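Local coordinates for predicted zincin-like metalloprotease (Acidothermus cellulolyticus 11B, PDB 3E11), which is of unknown function but is predicted to be a zincin-like metalloprotease and can bind calcium, at residues R27-V32 and D67-Y72. Sequence-based numbering, arbitrary orientation.
Sequences RAMRNV and DRIIIY
The parallel strand pair of a small mixed sheet begins where Val-32 lies beside Asp-67, their CA atoms 4.8 Å apart and both side chains on one face of the sheet. Val-32 enters strand 32-37 straight from a type II turn spanning Met-29 to Val-32, closed by a bond from Val-32 N to Met-29 O of 3.1 Å. At the first rung, Asp-67 N reaches Asn-31 O at 3.2 Å, but the angle of 122° at the hydrogen makes this bond weak; backbone bonds of Asp-67 and Ile-69 to Ala-33, and of Ile-69 to Phe-35, carry the pairing on. A CA-H...O contact from Val-32 CA to Asp-67 O, 3.4 Å, accompanies it. In what is probably a zincin-type fold, the apolar contact sets a valine methyl against the CG1-CD1 arm of Ile-69. Val-32 puts CG1 opposite its backbone N (chi1 178°), and this methyl lies 3.7 Å from Ile-69 CG1 and 3.8 Å from Ile-69 CD1. Selenomethionine Met-29, bent at chi2 and chi3, brings SE to Ile-69 CD1 at 4.0 Å, the two chains crossing nearly at right angles. Met-29 also packs on helix 83-101, whose HExxH sequence (His-96, Glu-97, His-100), probably the metal-binding motif of a zincin, is touched by Ile-69; no metal is bound to it here. The Asp-67 carboxylate is salt-bridged to Arg-57 and hydrogen-bonded to Tyr-49 OH.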
ATOM      1  N   ARG A  27     -13.009  -1.203  -5.848  1.00  6.72           N
ATOM      2  CA  ARG A  27     -13.881  -1.982  -4.979  1.00  6.00           C
ATOM      3  C   ARG A  27     -13.057  -2.949  -4.115  1.00  5.81           C
ATOM      4  O   ARG A  27     -13.381  -3.171  -2.959  1.00  5.83           O
ATOM      5  CB  ARG A  27     -14.969  -2.718  -5.772  1.00  6.24           C
ATOM      6  CG  ARG A  27     -15.795  -3.661  -4.925  1.00  7.33           C
ATOM      7  CD  ARG A  27     -16.589  -2.949  -3.800  1.00  8.27           C
ATOM      8  NE  ARG A  27     -17.365  -3.920  -3.032  1.00  7.92           N
ATOM      9  CZ  ARG A  27     -16.876  -4.669  -2.046  1.00 10.87           C
ATOM     10  NH1 ARG A  27     -15.593  -4.579  -1.684  1.00 12.09           N
ATOM     11  NH2 ARG A  27     -17.673  -5.541  -1.434  1.00 11.30           N
ATOM     12  N   ALA A  28     -12.013  -3.541  -4.676  1.00  5.65           N
ATOM     13  CA  ALA A  28     -11.122  -4.427  -3.884  1.00  4.80           C
ATOM     14  C   ALA A  28     -10.466  -3.714  -2.679  1.00  5.02           C
ATOM     15  O   ALA A  28     -10.206  -4.332  -1.652  1.00  6.54           O
ATOM     16  CB  ALA A  28     -10.038  -5.035  -4.776  1.00  4.50           C
HETATM   17  N   MSE A  29     -10.204  -2.422  -2.834  1.00  5.86           N
HETATM   18  CA  MSE A  29      -9.620  -1.560  -1.802  1.00  6.37           C
HETATM   19  C   MSE A  29     -10.640  -1.037  -0.768  1.00  7.04           C
HETATM   20  O   MSE A  29     -10.258  -0.302   0.167  1.00  7.40           O
HETATM   21  CB  MSE A  29      -8.899  -0.360  -2.476  1.00  6.47           C
HETATM   22  CG  MSE A  29      -7.569  -0.738  -3.093  1.00  6.27           C
HETATM   23 SE   MSE A  29      -6.259  -1.233  -1.781  0.75  3.20          SE
HETATM   24  CE  MSE A  29      -6.039   0.404  -0.986  1.00  6.04           C
ATOM     25  N   ARG A  30     -11.922  -1.435  -0.902  1.00  6.59           N
ATOM     26  CA  ARG A  30     -12.930  -1.014   0.055  1.00  6.43           C
ATOM     27  C   ARG A  30     -12.503  -1.286   1.490  1.00  6.76           C
ATOM     28  O   ARG A  30     -12.139  -2.397   1.838  1.00  7.28           O
ATOM     29  CB  ARG A  30     -14.279  -1.708  -0.178  1.00  6.19           C
ATOM     30  CG  ARG A  30     -15.367  -1.229   0.794  1.00  5.11           C
ATOM     31  CD  ARG A  30     -16.722  -1.839   0.491  1.00  6.29           C
ATOM     32  NE  ARG A  30     -17.275  -1.247  -0.722  1.00  5.50           N
ATOM     33  CZ  ARG A  30     -18.477  -1.516  -1.209  1.00  6.50           C
ATOM     34  NH1 ARG A  30     -19.262  -2.393  -0.605  1.00  8.26           N
ATOM     35  NH2 ARG A  30     -18.873  -0.912  -2.317  1.00  5.64           N
ATOM     36  N   ASN A  31     -12.583  -0.246   2.323  1.00  8.16           N
ATOM     37  CA  ASN A  31     -12.274  -0.374   3.745  1.00  8.46           C
ATOM     38  C   ASN A  31     -10.888  -0.983   4.017  1.00  8.10           C
ATOM     39  O   ASN A  31     -10.729  -1.861   4.857  1.00  8.00           O
ATOM     40  CB  ASN A  31     -13.364  -1.188   4.454  1.00  8.64           C
ATOM     41  CG  ASN A  31     -13.312  -1.026   5.949  1.00  8.31           C
ATOM     42  OD1 ASN A  31     -12.983   0.054   6.443  1.00  8.90           O
ATOM     43  ND2 ASN A  31     -13.586  -2.122   6.687  1.00  9.75           N
ATOM     44  N   VAL A  32      -9.923  -0.547   3.208  1.00  7.86           N
ATOM     45  CA  VAL A  32      -8.510  -0.803   3.417  1.00  7.64           C
ATOM     46  C   VAL A  32      -7.845   0.538   3.601  1.00  8.05           C
ATOM     47  O   VAL A  32      -8.091   1.500   2.817  1.00  8.34           O
ATOM     48  CB  VAL A  32      -7.865  -1.498   2.203  1.00  7.22           C
ATOM     49  CG1 VAL A  32      -6.362  -1.697   2.440  1.00  6.00           C
ATOM     50  CG2 VAL A  32      -8.555  -2.821   1.947  1.00  7.97           C
ATOM     51  N   ASP A  67      -9.020  -3.231   7.200  1.00  5.66           N
ATOM     52  CA  ASP A  67      -7.746  -3.915   6.983  1.00  6.11           C
ATOM     53  C   ASP A  67      -6.663  -2.875   6.704  1.00  6.69           C
ATOM     54  O   ASP A  67      -6.964  -1.744   6.323  1.00  7.24           O
ATOM     55  CB  ASP A  67      -7.831  -4.906   5.807  1.00  5.21           C
ATOM     56  CG  ASP A  67      -8.488  -6.239   6.173  1.00  6.20           C
ATOM     57  OD1 ASP A  67      -8.908  -6.434   7.355  1.00  4.02           O
ATOM     58  OD2 ASP A  67      -8.608  -7.096   5.272  1.00  6.35           O
ATOM     59  N   ARG A  68      -5.406  -3.264   6.870  1.00  7.49           N
ATOM     60  CA  ARG A  68      -4.308  -2.308   6.679  1.00  9.72           C
ATOM     61  C   ARG A  68      -3.371  -2.831   5.590  1.00  8.82           C
ATOM     62  O   ARG A  68      -3.158  -4.029   5.484  1.00  9.17           O
ATOM     63  CB  ARG A  68      -3.553  -2.076   7.991  1.00  9.79           C
ATOM     64  CG  ARG A  68      -4.320  -1.238   8.985  1.00 11.80           C
ATOM     65  CD  ARG A  68      -3.662  -1.180  10.389  1.00 15.29           C
ATOM     66  NE  ARG A  68      -4.401  -0.232  11.218  1.00 20.94           N
ATOM     67  CZ  ARG A  68      -3.885   0.655  12.086  1.00 22.55           C
ATOM     68  NH1 ARG A  68      -2.576   0.804  12.275  1.00 23.34           N
ATOM     69  NH2 ARG A  68      -4.721   1.436  12.768  1.00 23.49           N
ATOM     70  N   ILE A  69      -2.874  -1.933   4.755  1.00  8.97           N
ATOM     71  CA  ILE A  69      -1.706  -2.208   3.956  1.00  9.17           C
ATOM     72  C   ILE A  69      -0.610  -1.289   4.504  1.00  9.83           C
ATOM     73  O   ILE A  69      -0.748  -0.055   4.489  1.00  9.42           O
ATOM     74  CB  ILE A  69      -1.948  -1.967   2.469  1.00 10.03           C
ATOM     75  CG1 ILE A  69      -2.934  -3.020   1.911  1.00 10.05           C
ATOM     76  CG2 ILE A  69      -0.661  -2.052   1.697  1.00 10.18           C
ATOM     77  CD1 ILE A  69      -3.344  -2.757   0.457  1.00  9.21           C
ATOM     78  N   ILE A  70       0.438  -1.902   5.039  1.00  9.67           N
ATOM     79  CA  ILE A  70       1.584  -1.139   5.540  1.00 10.01           C
ATOM     80  C   ILE A  70       2.524  -0.882   4.380  1.00  9.56           C
ATOM     81  O   ILE A  70       2.753  -1.785   3.583  1.00 10.09           O
ATOM     82  CB  ILE A  70       2.311  -1.882   6.658  1.00 10.57           C
ATOM     83  CG1 ILE A  70       1.320  -2.388   7.730  1.00 11.90           C
ATOM     84  CG2 ILE A  70       3.373  -0.971   7.291  1.00 11.44           C
ATOM     85  CD1 ILE A  70       0.460  -1.323   8.346  1.00 13.46           C
ATOM     86  N   ILE A  71       3.043   0.345   4.277  1.00  8.93           N
ATOM     87  CA  ILE A  71       4.002   0.743   3.231  1.00  9.10           C
ATOM     88  C   ILE A  71       5.261   1.173   3.968  1.00  8.26           C
ATOM     89  O   ILE A  71       5.175   1.920   4.933  1.00  8.40           O
ATOM     90  CB  ILE A  71       3.455   1.903   2.350  1.00  8.91           C
ATOM     91  CG1 ILE A  71       2.282   1.420   1.502  1.00  9.72           C
ATOM     92  CG2 ILE A  71       4.510   2.482   1.450  1.00 10.27           C
ATOM     93  CD1 ILE A  71       2.595   0.345   0.484  1.00 11.30           C
ATOM     94  N   TYR A  72       6.414   0.641   3.559  1.00  8.70           N
ATOM     95  CA  TYR A  72       7.699   0.867   4.254  1.00  8.17           C
ATOM     96  C   TYR A  72       8.485   1.962   3.551  1.00  8.37           C
ATOM     97  O   TYR A  72       8.974   1.784   2.443  1.00  7.49           O
ATOM     98  CB  TYR A  72       8.497  -0.437   4.353  1.00  8.19           C
ATOM     99  CG  TYR A  72       7.740  -1.443   5.199  1.00  8.51           C
ATOM    100  CD1 TYR A  72       7.555  -1.209   6.563  1.00 10.24           C
ATOM    101  CD2 TYR A  72       7.130  -2.538   4.639  1.00  7.19           C
ATOM    102  CE1 TYR A  72       6.841  -2.097   7.360  1.00 11.47           C
ATOM    103  CE2 TYR A  72       6.391  -3.439   5.415  1.00 10.40           C
ATOM    104  CZ  TYR A  72       6.246  -3.209   6.774  1.00 10.35           C
ATOM    105  OH  TYR A  72       5.528  -4.072   7.558  1.00 11.63           O
TER